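Side-chain contact in putative Nitroreductase (Desulfovibrio desulfuricans subsp. desulfuricans str. G20, PDB 3E39), which binds flavin mononucleotide at its subunit interface and probably catalyses flavin-dependent oxidoreductase reactions, as nitroreductases do: residues A[90-93]-A[94-98]. Sequence-based numbering, arbitrary orientation.
With FMN (flavin mononucleotide), chain G; ACT (acetate ion), chain C.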
loop_
_atom_site.group_PDB
_atom_site.type_symbol
_atom_site.label_atom_id
_atom_site.label_comp_id
_atom_site.label_asym_id
_atom_site.label_seq_id
_atom_site.Cartn_x
_atom_site.Cartn_y
_atom_site.Cartn_z
ATOM N N ALA A 90 0.287 18.806 4.842
ATOM C CA ALA A 90 0.154 17.713 5.782
ATOM C C ALA A 90 1.318 16.704 5.759
ATOM O O ALA A 90 1.312 15.752 6.538
ATOM C CB ALA A 90 -1.147 16.994 5.495
HETATM N N MSE A 91 2.289 16.863 4.861
HETATM C CA MSE A 91 3.384 15.884 4.776
HETATM C C MSE A 91 4.418 16.036 5.881
HETATM O O MSE A 91 4.693 17.163 6.308
HETATM C CB MSE A 91 4.109 15.980 3.433
HETATM C CG MSE A 91 3.254 15.627 2.268
HETATM SE SE MSE A 91 4.129 15.815 0.545
HETATM C CE MSE A 91 5.070 14.451 0.561
ATOM N N TYR A 92 4.992 14.918 6.338
ATOM C CA TYR A 92 6.086 14.980 7.338
ATOM C C TYR A 92 7.391 14.366 6.852
ATOM O O TYR A 92 8.473 14.594 7.427
ATOM C CB TYR A 92 5.679 14.312 8.653
ATOM C CG TYR A 92 5.815 12.787 8.682
ATOM C CD1 TYR A 92 4.976 11.974 7.923
ATOM C CD2 TYR A 92 6.759 12.156 9.493
ATOM C CE1 TYR A 92 5.087 10.572 7.945
ATOM C CE2 TYR A 92 6.856 10.749 9.541
ATOM C CZ TYR A 92 6.003 9.971 8.773
ATOM O OH TYR A 92 6.091 8.586 8.791
ATOM N N ASN A 93 7.280 13.567 5.790
ATOM C CA ASN A 93 8.408 12.870 5.238
ATOM C C ASN A 93 8.025 12.400 3.862
ATOM O O ASN A 93 7.097 11.626 3.726
ATOM C CB ASN A 93 8.772 11.688 6.136
ATOM C CG ASN A 93 10.016 10.935 5.654
ATOM O OD1 ASN A 93 9.967 10.162 4.708
ATOM N ND2 ASN A 93 11.153 11.159 6.336
ATOM N N GLU A 94 8.733 12.858 2.844
ATOM C CA GLU A 94 8.245 12.567 1.478
ATOM C C GLU A 94 8.234 11.066 1.168
ATOM O O GLU A 94 7.224 10.550 0.677
ATOM C CB GLU A 94 8.966 13.420 0.416
ATOM C CG GLU A 94 8.911 14.926 0.757
ATOM C CD GLU A 94 9.107 15.860 -0.433
ATOM O OE1 GLU A 94 9.314 15.386 -1.563
ATOM O OE2 GLU A 94 9.053 17.091 -0.221
ATOM N N VAL A 95 9.306 10.350 1.486
ATOM C CA VAL A 95 9.299 8.896 1.241
ATOM C C VAL A 95 8.114 8.220 1.957
ATOM O O VAL A 95 7.351 7.493 1.313
ATOM C CB VAL A 95 10.609 8.217 1.676
ATOM C CG1 VAL A 95 10.418 6.696 1.760
ATOM C CG2 VAL A 95 11.757 8.620 0.704
ATOM N N LYS A 96 7.988 8.447 3.264
ATOM C CA LYS A 96 6.933 7.806 4.070
ATOM C C LYS A 96 5.507 8.184 3.649
ATOM O O LYS A 96 4.588 7.381 3.756
ATOM C CB LYS A 96 7.175 8.043 5.562
ATOM C CG LYS A 96 8.467 7.366 6.041
ATOM C CD LYS A 96 8.691 7.603 7.513
ATOM C CE LYS A 96 10.103 7.879 7.806
ATOM N NZ LYS A 96 10.347 8.047 9.245
ATOM N N ASP A 97 5.329 9.410 3.180
ATOM C CA ASP A 97 4.008 9.875 2.729
ATOM C C ASP A 97 3.700 9.305 1.332
ATOM O O ASP A 97 2.539 8.973 1.032
ATOM C CB ASP A 97 3.917 11.404 2.810
ATOM C CG ASP A 97 3.776 11.908 4.234
ATOM O OD1 ASP A 97 3.104 11.262 5.065
ATOM O OD2 ASP A 97 4.347 12.978 4.526
ATOM N N HIS A 98 4.738 9.143 0.500
ATOM C CA HIS A 98 4.537 8.413 -0.772
ATOM C C HIS A 98 4.124 6.959 -0.447
ATOM O O HIS A 98 3.216 6.402 -1.101
ATOM C CB HIS A 98 5.760 8.443 -1.683
ATOM C CG HIS A 98 6.033 9.787 -2.277
ATOM N ND1 HIS A 98 5.084 10.489 -2.999
ATOM C CD2 HIS A 98 7.152 10.547 -2.274
ATOM C CE1 HIS A 98 5.605 11.649 -3.379
ATOM N NE2 HIS A 98 6.854 11.710 -2.949
HETATM N N1 FMN G . 3.618 3.535 14.512
HETATM C C2 FMN G . 4.564 3.471 15.507
HETATM O O2 FMN G . 4.206 3.119 16.605
HETATM N N3 FMN G . 5.892 3.756 15.282
HETATM C C4 FMN G . 6.349 4.118 14.044
HETATM O O4 FMN G . 7.558 4.061 13.814
HETATM C C4A FMN G . 5.423 4.205 13.022
HETATM N N5 FMN G . 5.835 4.565 11.772
HETATM C C5A FMN G . 4.915 4.613 10.746
HETATM C C6 FMN G . 5.364 5.002 9.501
HETATM C C7 FMN G . 4.471 5.053 8.430
HETATM C C7M FMN G . 4.928 5.526 7.076
HETATM C C8 FMN G . 3.126 4.739 8.601
HETATM C C8M FMN G . 2.205 4.563 7.405
HETATM C C9 FMN G . 2.678 4.383 9.857
HETATM C C9A FMN G . 3.563 4.326 10.954
HETATM N N10 FMN G . 3.145 3.945 12.243
HETATM C C10 FMN G . 4.060 3.892 13.250
HETATM C "C1'" FMN G . 1.725 3.558 12.545
HETATM C "C2'" FMN G . 0.828 4.801 12.554
HETATM O "O2'" FMN G . 1.059 5.556 13.723
HETATM C "C3'" FMN G . -0.626 4.380 12.386
HETATM O "O3'" FMN G . -0.856 3.785 11.149
HETATM C "C4'" FMN G . -1.601 5.555 12.559
HETATM O "O4'" FMN G . -1.491 6.079 13.876
HETATM C "C5'" FMN G . -3.040 5.115 12.366
HETATM O "O5'" FMN G . -3.365 4.033 13.232
HETATM P P FMN G . -3.925 2.668 12.638
HETATM O O1P FMN G . -4.454 1.850 13.791
HETATM O O2P FMN G . -2.764 2.008 11.914
HETATM O O3P FMN G . -5.033 2.951 11.666
HETATM C C ACT C . 7.942 8.151 11.904
HETATM O O ACT C . 7.830 7.624 10.784
HETATM O OXT ACT C . 9.028 8.698 12.146
HETATM C CH3 ACT C . 6.820 8.113 12.902
#
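N93 and K96 meet through an N-cap at the start of helix 94-114: N93 OD1 accepts from K96 N at 3.0 Å, almost straight (174°), and N93 O takes D97 N as the first turn closes. Asparagine suits the cap because its short amide bends back to an amide N-H that has no preceding turn to bond to; with CG anti to the backbone N (chi1 -177°) the amide lies alongside the first turn, and chi2 (-77°) turns its oxygen toward K96 N. D97 answers from within the helix. Its OD2 accepts two backbone donors of the incoming loop, Y92 N at 2.7 Å, nearly in line with the C-O bond, and N93 N at 3.2 Å, from above the carboxylate plane. Two N-H groups converging on one oxygen, together with the helix N-terminus, would favour the ionised form of this buried aspartate. The flexible chain of M91, a selenomethionine here, brings CE to 3.8 Å from E94 CA.

Beyond the cap lies one end of the flavin pocket. K96 CB packs 3.7 Å from flavin C7M, while the long chain passes the Y92 hydroxyl and carries NZ to hydrogen bonds with G123 O and N127 OD1 of the second subunit and with O of an acetate, probably from the crystallisation liquor. Tyrosine suits its place: the flat Y92 ring packs against N93 CB, and OH donates to acetate O at 2.8 Å.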